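PDB 6GN8: exoenzyme S from Pseudomonas aeruginosa, which probably acts as a secreted toxin that stimulates GTP hydrolysis by GTPases and, through the domain present here, transfers ADP-ribose to host proteins. Local coordinates for residues G61-I66 against A172-K177. The protein carries 2 engineered substitutions. Residues are numbered along the deposited sequence; the frame is centred on the assembly and turned at random.
Sequences GLYTGI and AILYNK. Engineered in segment 172-177: A172 (natural residue Glu).
L174 carries the strand's side of this contact, and both of its methyls meet Y63. CD1 of L174 sits 3.7 Å from CD1 of the Y63 ring, while CD2 of L174 approaches CE1 of Y63 at 3.9 Å. The ring reaches out from the helix and the leucine reaches back from the strand, so the two overlap side by side, the methyls oblique to the ring. With CG of Y63 anti to the backbone N (chi1 170°), the ring leans off the helix alongside the leucine. The same L174 methyl, CD1, also lies 3.7 Å from OG1 of T64, a van der Waals contact with a hydroxyl that is hydrogen-bonded to L60 O, one turn back in the helix. That OG1 lies at the edge of the Y63 ring, in its plane.

In the fold, helix 54-77 of the ADP-ribosyltransferase domain packs here on strand 172-175, the middle strand of a three-stranded antiparallel sheet between 133-136 and 159-160. L60 from the helix and S134 from strand 133-136 also pack on L174, which is buried between helix 54-77 and its own sheet.

Polar anchoring comes from outside the two segments. Y63 OH is hydrogen-bonded to S134 OG on strand 133-136 and to N72 ND2 on its own helix, which pins the far end of the ring.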
loop_
_atom_site.group_PDB
_atom_site.type_symbol
_atom_site.label_atom_id
_atom_site.label_comp_id
_atom_site.label_asym_id
_atom_site.label_seq_id
_atom_site.Cartn_x
_atom_site.Cartn_y
_atom_site.Cartn_z
ATOM N N GLY C 61 29.579 -25.026 23.227
ATOM C CA GLY C 61 29.253 -26.255 23.950
ATOM C C GLY C 61 29.073 -26.059 25.442
ATOM O O GLY C 61 28.085 -26.511 26.030
ATOM N N LEU C 62 30.047 -25.377 26.068
ATOM C CA LEU C 62 30.044 -25.067 27.498
ATOM C C LEU C 62 28.777 -24.290 27.845
ATOM O O LEU C 62 28.091 -24.627 28.818
ATOM C CB LEU C 62 31.307 -24.268 27.872
ATOM C CG LEU C 62 32.612 -25.065 27.993
ATOM C CD1 LEU C 62 33.786 -24.162 27.861
ATOM C CD2 LEU C 62 32.674 -25.867 29.318
ATOM N N TYR C 63 28.434 -23.294 27.016
ATOM C CA TYR C 63 27.210 -22.509 27.186
ATOM C C TYR C 63 25.986 -23.404 27.037
ATOM O O TYR C 63 25.177 -23.454 27.951
ATOM C CB TYR C 63 27.156 -21.334 26.159
ATOM C CG TYR C 63 25.825 -20.603 26.090
ATOM C CD1 TYR C 63 24.796 -21.066 25.280
ATOM C CD2 TYR C 63 25.618 -19.419 26.800
ATOM C CE1 TYR C 63 23.565 -20.426 25.242
ATOM C CE2 TYR C 63 24.398 -18.755 26.750
ATOM C CZ TYR C 63 23.371 -19.262 25.965
ATOM O OH TYR C 63 22.141 -18.648 25.922
ATOM N N THR C 64 25.838 -24.091 25.890
ATOM C CA THR C 64 24.633 -24.869 25.587
ATOM C C THR C 64 24.387 -25.938 26.628
ATOM O O THR C 64 23.255 -26.047 27.109
ATOM C CB THR C 64 24.672 -25.436 24.161
ATOM O OG1 THR C 64 24.944 -24.353 23.265
ATOM C CG2 THR C 64 23.358 -26.091 23.756
ATOM N N GLY C 65 25.432 -26.677 26.993
ATOM C CA GLY C 65 25.330 -27.755 27.961
ATOM C C GLY C 65 24.929 -27.349 29.366
ATOM O O GLY C 65 24.088 -28.031 29.974
ATOM N N ILE C 66 25.531 -26.260 29.930
ATOM C CA ILE C 66 25.179 -25.893 31.307
ATOM C C ILE C 66 25.425 -24.421 31.692
ATOM O O ILE C 66 24.706 -23.898 32.547
ATOM C CB ILE C 66 25.945 -26.840 32.297
ATOM C CG1 ILE C 66 25.290 -26.838 33.699
ATOM C CG2 ILE C 66 27.457 -26.572 32.352
ATOM C CD1 ILE C 66 25.506 -28.084 34.512
ATOM N N ALA C 172 19.132 -26.650 19.274
ATOM C CA ALA C 172 19.161 -25.230 19.615
ATOM C C ALA C 172 19.778 -24.347 18.552
ATOM O O ALA C 172 20.777 -24.682 17.908
ATOM C CB ALA C 172 19.891 -25.018 20.935
ATOM N N ILE C 173 19.161 -23.199 18.391
ATOM C CA ILE C 173 19.659 -22.134 17.547
ATOM C C ILE C 173 19.824 -20.943 18.478
ATOM O O ILE C 173 18.865 -20.534 19.134
ATOM C CB ILE C 173 18.831 -21.858 16.272
ATOM C CG1 ILE C 173 18.989 -23.061 15.301
ATOM C CG2 ILE C 173 19.299 -20.537 15.600
ATOM C CD1 ILE C 173 18.228 -23.018 13.998
ATOM N N LEU C 174 21.082 -20.501 18.645
ATOM C CA LEU C 174 21.420 -19.388 19.526
ATOM C C LEU C 174 21.540 -18.068 18.782
ATOM O O LEU C 174 22.202 -17.987 17.751
ATOM C CB LEU C 174 22.731 -19.653 20.287
ATOM C CG LEU C 174 22.926 -21.021 20.918
ATOM C CD1 LEU C 174 24.275 -21.092 21.593
ATOM C CD2 LEU C 174 21.785 -21.387 21.895
ATOM N N TYR C 175 20.920 -17.025 19.335
ATOM C CA TYR C 175 21.044 -15.644 18.833
ATOM C C TYR C 175 21.985 -14.917 19.788
ATOM O O TYR C 175 22.011 -15.226 20.987
ATOM C CB TYR C 175 19.673 -14.935 18.678
ATOM C CG TYR C 175 18.923 -15.455 17.468
ATOM C CD1 TYR C 175 19.139 -14.912 16.204
ATOM C CD2 TYR C 175 18.056 -16.547 17.575
ATOM C CE1 TYR C 175 18.506 -15.433 15.073
ATOM C CE2 TYR C 175 17.406 -17.063 16.454
ATOM C CZ TYR C 175 17.639 -16.505 15.205
ATOM O OH TYR C 175 17.074 -17.037 14.084
ATOM N N ASN C 176 22.795 -14.008 19.232
ATOM C CA ASN C 176 23.820 -13.216 19.904
ATOM C C ASN C 176 23.254 -12.389 21.070
ATOM O O ASN C 176 22.085 -12.008 21.049
ATOM C CB ASN C 176 24.477 -12.281 18.867
ATOM C CG ASN C 176 25.931 -11.956 19.092
ATOM O OD1 ASN C 176 26.593 -11.430 18.213
ATOM N ND2 ASN C 176 26.473 -12.272 20.241
ATOM N N LYS C 177 24.076 -12.114 22.089
ATOM C CA LYS C 177 23.605 -11.299 23.205
ATOM C C LYS C 177 23.327 -9.885 22.659
ATOM O O LYS C 177 24.038 -9.444 21.759
ATOM C CB LYS C 177 24.613 -11.307 24.378
ATOM C CG LYS C 177 25.943 -10.673 24.073
ATOM C CD LYS C 177 26.785 -10.476 25.319
ATOM C CE LYS C 177 28.081 -9.735 25.028
ATOM N NZ LYS C 177 29.064 -10.567 24.270
#